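Local coordinates for protein acyl-CoA dehydrogenase (Slackia heliotrinireducens, PDB 4RM7) that belongs to the acyl-CoA dehydrogenase family and assembles from four copies of one chain, at residues M291-A305 and M322-D336. Numbering follows the deposited sequence.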
HETATM    1  N   MSE A 291      -4.348   7.349  10.317  1.00 43.48           N
HETATM    2  CA  MSE A 291      -3.598   8.594  10.491  1.00 41.67           C
HETATM    3  C   MSE A 291      -2.929   8.729  11.867  1.00 40.80           C
HETATM    4  O   MSE A 291      -1.779   9.154  11.960  1.00 43.52           O
HETATM    5  CB  MSE A 291      -4.517   9.789  10.256  1.00 40.15           C
HETATM    6  CG  MSE A 291      -4.939   9.939   8.806  1.00 46.58           C
HETATM    7 SE   MSE A 291      -6.656  10.843   8.613  0.71 47.89          SE
HETATM    8  CE  MSE A 291      -6.077  12.724   8.642  1.00 40.10           C
ATOM      9  N   GLU A 292      -3.641   8.386  12.933  1.00 35.60           N
ATOM     10  CA  GLU A 292      -3.048   8.504  14.246  1.00 34.69           C
ATOM     11  C   GLU A 292      -1.908   7.480  14.419  1.00 36.93           C
ATOM     12  O   GLU A 292      -0.934   7.751  15.127  1.00 41.40           O
ATOM     13  CB  GLU A 292      -4.109   8.344  15.335  1.00 37.37           C
ATOM     14  CG  GLU A 292      -3.625   8.796  16.729  1.00 39.27           C
ATOM     15  CD  GLU A 292      -3.239  10.294  16.792  1.00 42.52           C
ATOM     16  OE1 GLU A 292      -3.817  11.093  16.048  1.00 53.10           O
ATOM     17  OE2 GLU A 292      -2.367  10.685  17.594  1.00 51.54           O
ATOM     18  N   VAL A 293      -2.012   6.320  13.770  1.00 38.85           N
ATOM     19  CA  VAL A 293      -0.923   5.347  13.814  1.00 40.42           C
ATOM     20  C   VAL A 293       0.322   5.922  13.138  1.00 44.22           C
ATOM     21  O   VAL A 293       1.439   5.827  13.660  1.00 43.30           O
ATOM     22  CB  VAL A 293      -1.273   4.034  13.118  1.00 35.21           C
ATOM     23  CG1 VAL A 293      -0.007   3.241  12.864  1.00 33.66           C
ATOM     24  CG2 VAL A 293      -2.251   3.219  13.936  1.00 36.46           C
ATOM     25  N   LYS A 294       0.126   6.525  11.973  1.00 39.73           N
ATOM     26  CA  LYS A 294       1.254   7.108  11.267  1.00 41.92           C
ATOM     27  C   LYS A 294       1.880   8.247  12.074  1.00 47.97           C
ATOM     28  O   LYS A 294       3.105   8.333  12.156  1.00 41.98           O
ATOM     29  CB  LYS A 294       0.833   7.578   9.875  1.00 32.09           C
ATOM     30  CG  LYS A 294       0.546   6.392   8.964  1.00 33.60           C
ATOM     31  CD  LYS A 294       0.085   6.823   7.610  1.00 34.82           C
ATOM     32  CE  LYS A 294      -0.384   5.626   6.818  1.00 39.85           C
ATOM     33  NZ  LYS A 294      -0.918   6.032   5.485  1.00 46.83           N
ATOM     34  N   LEU A 295       1.054   9.094  12.694  1.00 41.95           N
ATOM     35  CA  LEU A 295       1.585  10.199  13.494  1.00 33.65           C
ATOM     36  C   LEU A 295       2.379   9.652  14.676  1.00 40.47           C
ATOM     37  O   LEU A 295       3.445  10.176  15.016  1.00 46.12           O
ATOM     38  CB  LEU A 295       0.475  11.100  14.015  1.00 31.36           C
ATOM     39  CG  LEU A 295      -0.260  12.004  13.050  1.00 36.90           C
ATOM     40  CD1 LEU A 295      -1.452  12.644  13.756  1.00 33.08           C
ATOM     41  CD2 LEU A 295       0.731  13.050  12.547  1.00 38.93           C
ATOM     42  N   THR A 296       1.847   8.601  15.300  1.00 35.64           N
ATOM     43  CA  THR A 296       2.526   7.954  16.426  1.00 34.45           C
ATOM     44  C   THR A 296       3.908   7.464  15.998  1.00 40.37           C
ATOM     45  O   THR A 296       4.898   7.717  16.673  1.00 52.08           O
ATOM     46  CB  THR A 296       1.708   6.769  16.986  1.00 37.10           C
ATOM     47  OG1 THR A 296       0.360   7.190  17.225  1.00 44.46           O
ATOM     48  CG2 THR A 296       2.305   6.274  18.309  1.00 31.94           C
ATOM     49  N   ASN A 297       3.965   6.776  14.867  1.00 37.63           N
ATOM     50  CA  ASN A 297       5.219   6.248  14.346  1.00 39.37           C
ATOM     51  C   ASN A 297       6.221   7.366  13.991  1.00 41.53           C
ATOM     52  O   ASN A 297       7.374   7.326  14.398  1.00 40.54           O
ATOM     53  CB  ASN A 297       4.943   5.342  13.126  1.00 39.07           C
ATOM     54  CG  ASN A 297       4.327   3.991  13.513  1.00 40.71           C
ATOM     55  OD1 ASN A 297       4.398   3.569  14.668  1.00 45.15           O
ATOM     56  ND2 ASN A 297       3.744   3.299  12.536  1.00 36.37           N
HETATM   57  N   MSE A 298       5.768   8.364  13.241  1.00 37.28           N
HETATM   58  CA  MSE A 298       6.587   9.523  12.915  1.00 34.74           C
HETATM   59  C   MSE A 298       7.237  10.143  14.138  1.00 38.37           C
HETATM   60  O   MSE A 298       8.440  10.416  14.133  1.00 41.75           O
HETATM   61  CB  MSE A 298       5.755  10.593  12.226  1.00 29.86           C
HETATM   62  CG  MSE A 298       5.279  10.232  10.837  1.00 46.03           C
HETATM   63 SE   MSE A 298       4.289  11.753  10.111  0.81 55.72          SE
HETATM   64  CE  MSE A 298       2.598  10.859   9.792  1.00 54.97           C
ATOM     65  N   ARG A 299       6.432  10.358  15.177  1.00 35.01           N
ATOM     66  CA  ARG A 299       6.873  11.063  16.376  1.00 32.88           C
ATOM     67  C   ARG A 299       7.900  10.223  17.111  1.00 39.69           C
ATOM     68  O   ARG A 299       8.933  10.720  17.543  1.00 44.26           O
ATOM     69  CB  ARG A 299       5.678  11.394  17.279  1.00 34.47           C
ATOM     70  CG  ARG A 299       6.012  12.297  18.453  1.00 37.77           C
ATOM     71  CD  ARG A 299       4.755  12.882  19.119  1.00 34.87           C
ATOM     72  NE  ARG A 299       4.171  13.942  18.306  1.00 44.84           N
ATOM     73  CZ  ARG A 299       2.951  13.923  17.768  1.00 45.19           C
ATOM     74  NH1 ARG A 299       2.149  12.872  17.942  1.00 39.65           N
ATOM     75  NH2 ARG A 299       2.546  14.961  17.027  1.00 35.34           N
ATOM     76  N   ASN A 300       7.610   8.936  17.230  1.00 37.45           N
ATOM     77  CA  ASN A 300       8.539   7.997  17.799  1.00 37.16           C
ATOM     78  C   ASN A 300       9.900   7.973  17.067  1.00 42.49           C
ATOM     79  O   ASN A 300      10.936   7.882  17.704  1.00 43.51           O
ATOM     80  CB  ASN A 300       7.921   6.607  17.790  1.00 39.37           C
ATOM     81  CG  ASN A 300       6.962   6.388  18.943  1.00 43.99           C
ATOM     82  OD1 ASN A 300       7.051   7.064  19.975  1.00 38.29           O
ATOM     83  ND2 ASN A 300       6.058   5.419  18.789  1.00 36.05           N
ATOM     84  N   LEU A 301       9.894   8.063  15.740  1.00 39.06           N
ATOM     85  CA  LEU A 301      11.140   7.999  14.996  1.00 35.79           C
ATOM     86  C   LEU A 301      11.893   9.309  15.142  1.00 35.66           C
ATOM     87  O   LEU A 301      13.098   9.311  15.384  1.00 39.97           O
ATOM     88  CB  LEU A 301      10.902   7.693  13.524  1.00 32.55           C
ATOM     89  CG  LEU A 301      10.406   6.281  13.203  1.00 34.80           C
ATOM     90  CD1 LEU A 301      10.062   6.164  11.716  1.00 39.90           C
ATOM     91  CD2 LEU A 301      11.432   5.227  13.574  1.00 32.35           C
ATOM     92  N   VAL A 302      11.179  10.424  15.040  1.00 27.87           N
ATOM     93  CA  VAL A 302      11.821  11.730  15.136  1.00 34.01           C
ATOM     94  C   VAL A 302      12.372  11.961  16.551  1.00 48.31           C
ATOM     95  O   VAL A 302      13.568  12.224  16.724  1.00 47.92           O
ATOM     96  CB  VAL A 302      10.853  12.837  14.733  1.00 31.94           C
ATOM     97  CG1 VAL A 302      11.491  14.199  14.919  1.00 34.10           C
ATOM     98  CG2 VAL A 302      10.466  12.654  13.283  1.00 31.42           C
ATOM     99  N   TYR A 303      11.526  11.792  17.562  1.00 51.60           N
ATOM    100  CA  TYR A 303      11.964  11.946  18.949  1.00 44.98           C
ATOM    101  C   TYR A 303      13.081  10.991  19.326  1.00 44.39           C
ATOM    102  O   TYR A 303      13.970  11.340  20.117  1.00 42.57           O
ATOM    103  CB  TYR A 303      10.812  11.734  19.927  1.00 42.59           C
ATOM    104  CG  TYR A 303       9.779  12.837  19.942  1.00 42.28           C
ATOM    105  CD1 TYR A 303       8.776  12.854  20.919  1.00 36.95           C
ATOM    106  CD2 TYR A 303       9.790  13.860  18.993  1.00 33.51           C
ATOM    107  CE1 TYR A 303       7.815  13.856  20.953  1.00 36.28           C
ATOM    108  CE2 TYR A 303       8.806  14.866  19.013  1.00 37.89           C
ATOM    109  CZ  TYR A 303       7.824  14.841  19.997  1.00 35.21           C
ATOM    110  OH  TYR A 303       6.878  15.818  20.060  1.00 41.50           O
ATOM    111  N   GLY A 304      13.031   9.774  18.795  1.00 43.19           N
ATOM    112  CA  GLY A 304      14.045   8.781  19.146  1.00 39.61           C
ATOM    113  C   GLY A 304      15.399   9.197  18.576  1.00 47.25           C
ATOM    114  O   GLY A 304      16.406   9.203  19.284  1.00 44.90           O
ATOM    115  N   ALA A 305      15.422   9.572  17.296  1.00 43.24           N
ATOM    116  CA  ALA A 305      16.670   9.982  16.658  1.00 42.41           C
ATOM    117  C   ALA A 305      17.234  11.193  17.383  1.00 46.66           C
ATOM    118  O   ALA A 305      18.434  11.274  17.620  1.00 54.21           O
ATOM    119  CB  ALA A 305      16.465  10.292  15.163  1.00 32.40           C
HETATM  120  N   MSE A 322      14.188   7.038   9.939  1.00 35.64           N
HETATM  121  CA  MSE A 322      13.341   8.201  10.132  1.00 39.27           C
HETATM  122  C   MSE A 322      13.079   8.956   8.821  1.00 40.19           C
HETATM  123  O   MSE A 322      11.943   9.199   8.463  1.00 38.49           O
HETATM  124  CB  MSE A 322      13.993   9.138  11.159  1.00 35.20           C
HETATM  125  CG  MSE A 322      13.253  10.427  11.379  1.00 35.45           C
HETATM  126 SE   MSE A 322      14.448  11.793  12.050  0.66 38.49          SE
HETATM  127  CE  MSE A 322      15.387  12.140  10.363  1.00 33.73           C
ATOM    128  N   LYS A 323      14.127   9.318   8.096  1.00 45.39           N
ATOM    129  CA  LYS A 323      13.936  10.097   6.874  1.00 43.06           C
ATOM    130  C   LYS A 323      13.217   9.292   5.799  1.00 41.48           C
ATOM    131  O   LYS A 323      12.537   9.849   4.950  1.00 45.56           O
ATOM    132  CB  LYS A 323      15.280  10.608   6.338  1.00 38.03           C
ATOM    133  CG  LYS A 323      15.153  11.590   5.181  1.00 40.14           C
ATOM    134  CD  LYS A 323      14.180  12.711   5.542  1.00 42.63           C
ATOM    135  CE  LYS A 323      14.237  13.869   4.550  1.00 41.29           C
ATOM    136  NZ  LYS A 323      13.943  13.449   3.158  1.00 39.23           N
ATOM    137  N   TYR A 324      13.377   7.976   5.828  1.00 39.70           N
ATOM    138  CA  TYR A 324      12.737   7.125   4.830  1.00 40.03           C
ATOM    139  C   TYR A 324      11.234   7.103   5.049  1.00 45.08           C
ATOM    140  O   TYR A 324      10.449   7.090   4.107  1.00 49.88           O
ATOM    141  CB  TYR A 324      13.302   5.691   4.891  1.00 39.43           C
ATOM    142  CG  TYR A 324      12.720   4.735   3.865  1.00 33.91           C
ATOM    143  CD1 TYR A 324      13.176   4.726   2.560  1.00 41.87           C
ATOM    144  CD2 TYR A 324      11.724   3.829   4.212  1.00 37.02           C
ATOM    145  CE1 TYR A 324      12.654   3.849   1.617  1.00 50.94           C
ATOM    146  CE2 TYR A 324      11.188   2.932   3.272  1.00 32.69           C
ATOM    147  CZ  TYR A 324      11.658   2.952   1.981  1.00 43.59           C
ATOM    148  OH  TYR A 324      11.126   2.086   1.044  1.00 47.85           O
ATOM    149  N   TYR A 325      10.834   7.116   6.311  1.00 38.08           N
ATOM    150  CA  TYR A 325       9.460   6.851   6.632  1.00 41.58           C
ATOM    151  C   TYR A 325       8.597   8.115   6.694  1.00 38.21           C
ATOM    152  O   TYR A 325       7.476   8.127   6.199  1.00 44.89           O
ATOM    153  CB  TYR A 325       9.376   6.096   7.972  1.00 35.28           C
ATOM    154  CG  TYR A 325       7.946   5.872   8.429  1.00 32.49           C
ATOM    155  CD1 TYR A 325       7.179   4.813   7.921  1.00 34.29           C
ATOM    156  CD2 TYR A 325       7.354   6.725   9.342  1.00 26.01           C
ATOM    157  CE1 TYR A 325       5.856   4.610   8.330  1.00 34.41           C
ATOM    158  CE2 TYR A 325       6.028   6.523   9.774  1.00 33.71           C
ATOM    159  CZ  TYR A 325       5.287   5.469   9.259  1.00 39.17           C
ATOM    160  OH  TYR A 325       3.991   5.273   9.693  1.00 43.41           O
ATOM    161  N   VAL A 326       9.124   9.169   7.297  1.00 35.74           N
ATOM    162  CA  VAL A 326       8.272  10.240   7.797  1.00 42.38           C
ATOM    163  C   VAL A 326       7.672  11.163   6.733  1.00 40.69           C
ATOM    164  O   VAL A 326       6.475  11.407   6.779  1.00 43.68           O
ATOM    165  CB  VAL A 326       9.022  11.099   8.861  1.00 40.58           C
ATOM    166  CG1 VAL A 326       8.191  12.345   9.258  1.00 28.99           C
ATOM    167  CG2 VAL A 326       9.278  10.239  10.096  1.00 38.18           C
ATOM    168  N   PRO A 327       8.480  11.678   5.786  1.00 43.45           N
ATOM    169  CA  PRO A 327       7.842  12.577   4.816  1.00 36.77           C
ATOM    170  C   PRO A 327       6.754  11.882   4.003  1.00 40.69           C
ATOM    171  O   PRO A 327       5.696  12.474   3.768  1.00 39.08           O
ATOM    172  CB  PRO A 327       9.007  13.012   3.919  1.00 36.53           C
ATOM    173  CG  PRO A 327      10.220  12.880   4.788  1.00 36.16           C
ATOM    174  CD  PRO A 327       9.948  11.638   5.605  1.00 38.95           C
ATOM    175  N   LYS A 328       6.973  10.634   3.606  1.00 38.84           N
ATOM    176  CA  LYS A 328       5.941   9.950   2.837  1.00 35.76           C
ATOM    177  C   LYS A 328       4.711   9.721   3.725  1.00 37.96           C
ATOM    178  O   LYS A 328       3.572   9.940   3.297  1.00 44.81           O
ATOM    179  CB  LYS A 328       6.460   8.637   2.279  1.00 35.85           C
ATOM    180  CG  LYS A 328       5.494   7.953   1.348  1.00 43.51           C
ATOM    181  CD  LYS A 328       5.932   6.549   1.112  1.00 49.36           C
ATOM    182  CE  LYS A 328       5.340   6.001  -0.166  1.00 64.67           C
ATOM    183  NZ  LYS A 328       5.734   4.571  -0.366  1.00 70.19           N
ATOM    184  N   ALA A 329       4.942   9.306   4.971  1.00 34.98           N
ATOM    185  CA  ALA A 329       3.842   9.130   5.914  1.00 33.60           C
ATOM    186  C   ALA A 329       3.110  10.444   6.123  1.00 34.47           C
ATOM    187  O   ALA A 329       1.877  10.476   6.163  1.00 35.17           O
ATOM    188  CB  ALA A 329       4.338   8.601   7.222  1.00 25.27           C
ATOM    189  N   ALA A 330       3.869  11.529   6.242  1.00 30.67           N
ATOM    190  CA  ALA A 330       3.250  12.828   6.452  1.00 31.36           C
ATOM    191  C   ALA A 330       2.340  13.197   5.269  1.00 36.65           C
ATOM    192  O   ALA A 330       1.236  13.725   5.465  1.00 39.01           O
ATOM    193  CB  ALA A 330       4.297  13.884   6.668  1.00 26.46           C
ATOM    194  N   THR A 331       2.797  12.901   4.053  1.00 37.44           N
ATOM    195  CA  THR A 331       2.037  13.228   2.853  1.00 33.40           C
ATOM    196  C   THR A 331       0.730  12.442   2.826  1.00 33.71           C
ATOM    197  O   THR A 331      -0.301  12.968   2.439  1.00 41.62           O
ATOM    198  CB  THR A 331       2.845  12.956   1.564  1.00 32.20           C
ATOM    199  OG1 THR A 331       4.075  13.679   1.624  1.00 40.73           O
ATOM    200  CG2 THR A 331       2.086  13.429   0.341  1.00 30.58           C
ATOM    201  N   GLU A 332       0.779  11.192   3.262  1.00 32.71           N
ATOM    202  CA  GLU A 332      -0.403  10.330   3.266  1.00 32.25           C
ATOM    203  C   GLU A 332      -1.443  10.816   4.286  1.00 37.66           C
ATOM    204  O   GLU A 332      -2.657  10.832   3.997  1.00 36.96           O
ATOM    205  CB  GLU A 332       0.003   8.876   3.539  1.00 31.63           C
ATOM    206  CG  GLU A 332       0.929   8.316   2.468  1.00 44.22           C
ATOM    207  CD  GLU A 332       1.416   6.895   2.736  1.00 57.06           C
ATOM    208  OE1 GLU A 332       1.111   6.334   3.817  1.00 64.85           O
ATOM    209  OE2 GLU A 332       2.102   6.345   1.845  1.00 57.71           O
ATOM    210  N   VAL A 333      -0.970  11.226   5.467  1.00 33.57           N
ATOM    211  CA  VAL A 333      -1.860  11.815   6.454  1.00 33.25           C
ATOM    212  C   VAL A 333      -2.545  13.079   5.911  1.00 40.45           C
ATOM    213  O   VAL A 333      -3.776  13.239   5.999  1.00 40.14           O
ATOM    214  CB  VAL A 333      -1.113  12.144   7.753  1.00 33.02           C
ATOM    215  CG1 VAL A 333      -2.025  12.912   8.729  1.00 31.00           C
ATOM    216  CG2 VAL A 333      -0.656  10.872   8.391  1.00 32.16           C
ATOM    217  N   ALA A 334      -1.754  13.981   5.352  1.00 38.37           N
ATOM    218  CA  ALA A 334      -2.324  15.205   4.819  1.00 37.30           C
ATOM    219  C   ALA A 334      -3.344  14.899   3.704  1.00 43.22           C
ATOM    220  O   ALA A 334      -4.421  15.492   3.654  1.00 42.25           O
ATOM    221  CB  ALA A 334      -1.225  16.104   4.318  1.00 28.51           C
ATOM    222  N   SER A 335      -3.013  13.948   2.835  1.00 43.66           N
ATOM    223  CA  SER A 335      -3.920  13.539   1.768  1.00 40.38           C
ATOM    224  C   SER A 335      -5.237  12.945   2.300  1.00 44.83           C
ATOM    225  O   SER A 335      -6.323  13.264   1.784  1.00 51.31           O
ATOM    226  CB  SER A 335      -3.234  12.532   0.848  1.00 31.52           C
ATOM    227  OG  SER A 335      -4.071  12.237  -0.263  1.00 39.84           O
ATOM    228  N   ASP A 336      -5.131  12.081   3.314  1.00 36.16           N
ATOM    229  CA  ASP A 336      -6.300  11.520   4.001  1.00 39.56           C
ATOM    230  C   ASP A 336      -7.140  12.601   4.661  1.00 41.16           C
ATOM    231  O   ASP A 336      -8.377  12.522   4.661  1.00 44.30           O
ATOM    232  CB  ASP A 336      -5.895  10.491   5.062  1.00 42.38           C
ATOM    233  CG  ASP A 336      -5.550   9.136   4.464  1.00 49.42           C
ATOM    234  OD1 ASP A 336      -6.209   8.754   3.474  1.00 47.94           O
ATOM    235  OD2 ASP A 336      -4.612   8.465   4.976  1.00 64.33           O
TER
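Tyr325 turns its CG away from its own backbone N (chi1 176°), which sends the ring across to helix 291-305, where it is a knob among Lys294, Asn297, Met298 and Leu301. Leu301 CD1 packs 3.6 Å from Tyr325 CD2, while at the far end Asn297 ND2 gives Tyr325 OH a weak hydrogen bond of 3.5 Å, the amide and ring planes 67° apart. Ala329 CB, one turn on in the same helix, lies over one ring face, offset toward the rim. Lys294, extended beyond CG, crosses Tyr325 at about a right angle and runs past Val333 CG2 to Glu332. Its NZ makes a salt bridge with Glu332 OE1 (2.6 Å), coming to the anti side of the carboxylate and somewhat out of its plane; the Asp336 carboxylate is too far from NZ for a salt bridge but probably adds to the negative field around it. Met298, a selenomethionine, bends at its end so that CE comes 3.5 Å from Val333 CG2, with SE against Ala330 CB. Farther along, Val302 CG2 and Ala305 CB pack on Met322. The two helices form an antiparallel hairpin (147°) of the C-terminal helical domain. Helix 234-270 touches both segments, helix 351-362 packs on Pro327, Ala330, Thr331 and Ser335, and helix 70-84 meets Val302.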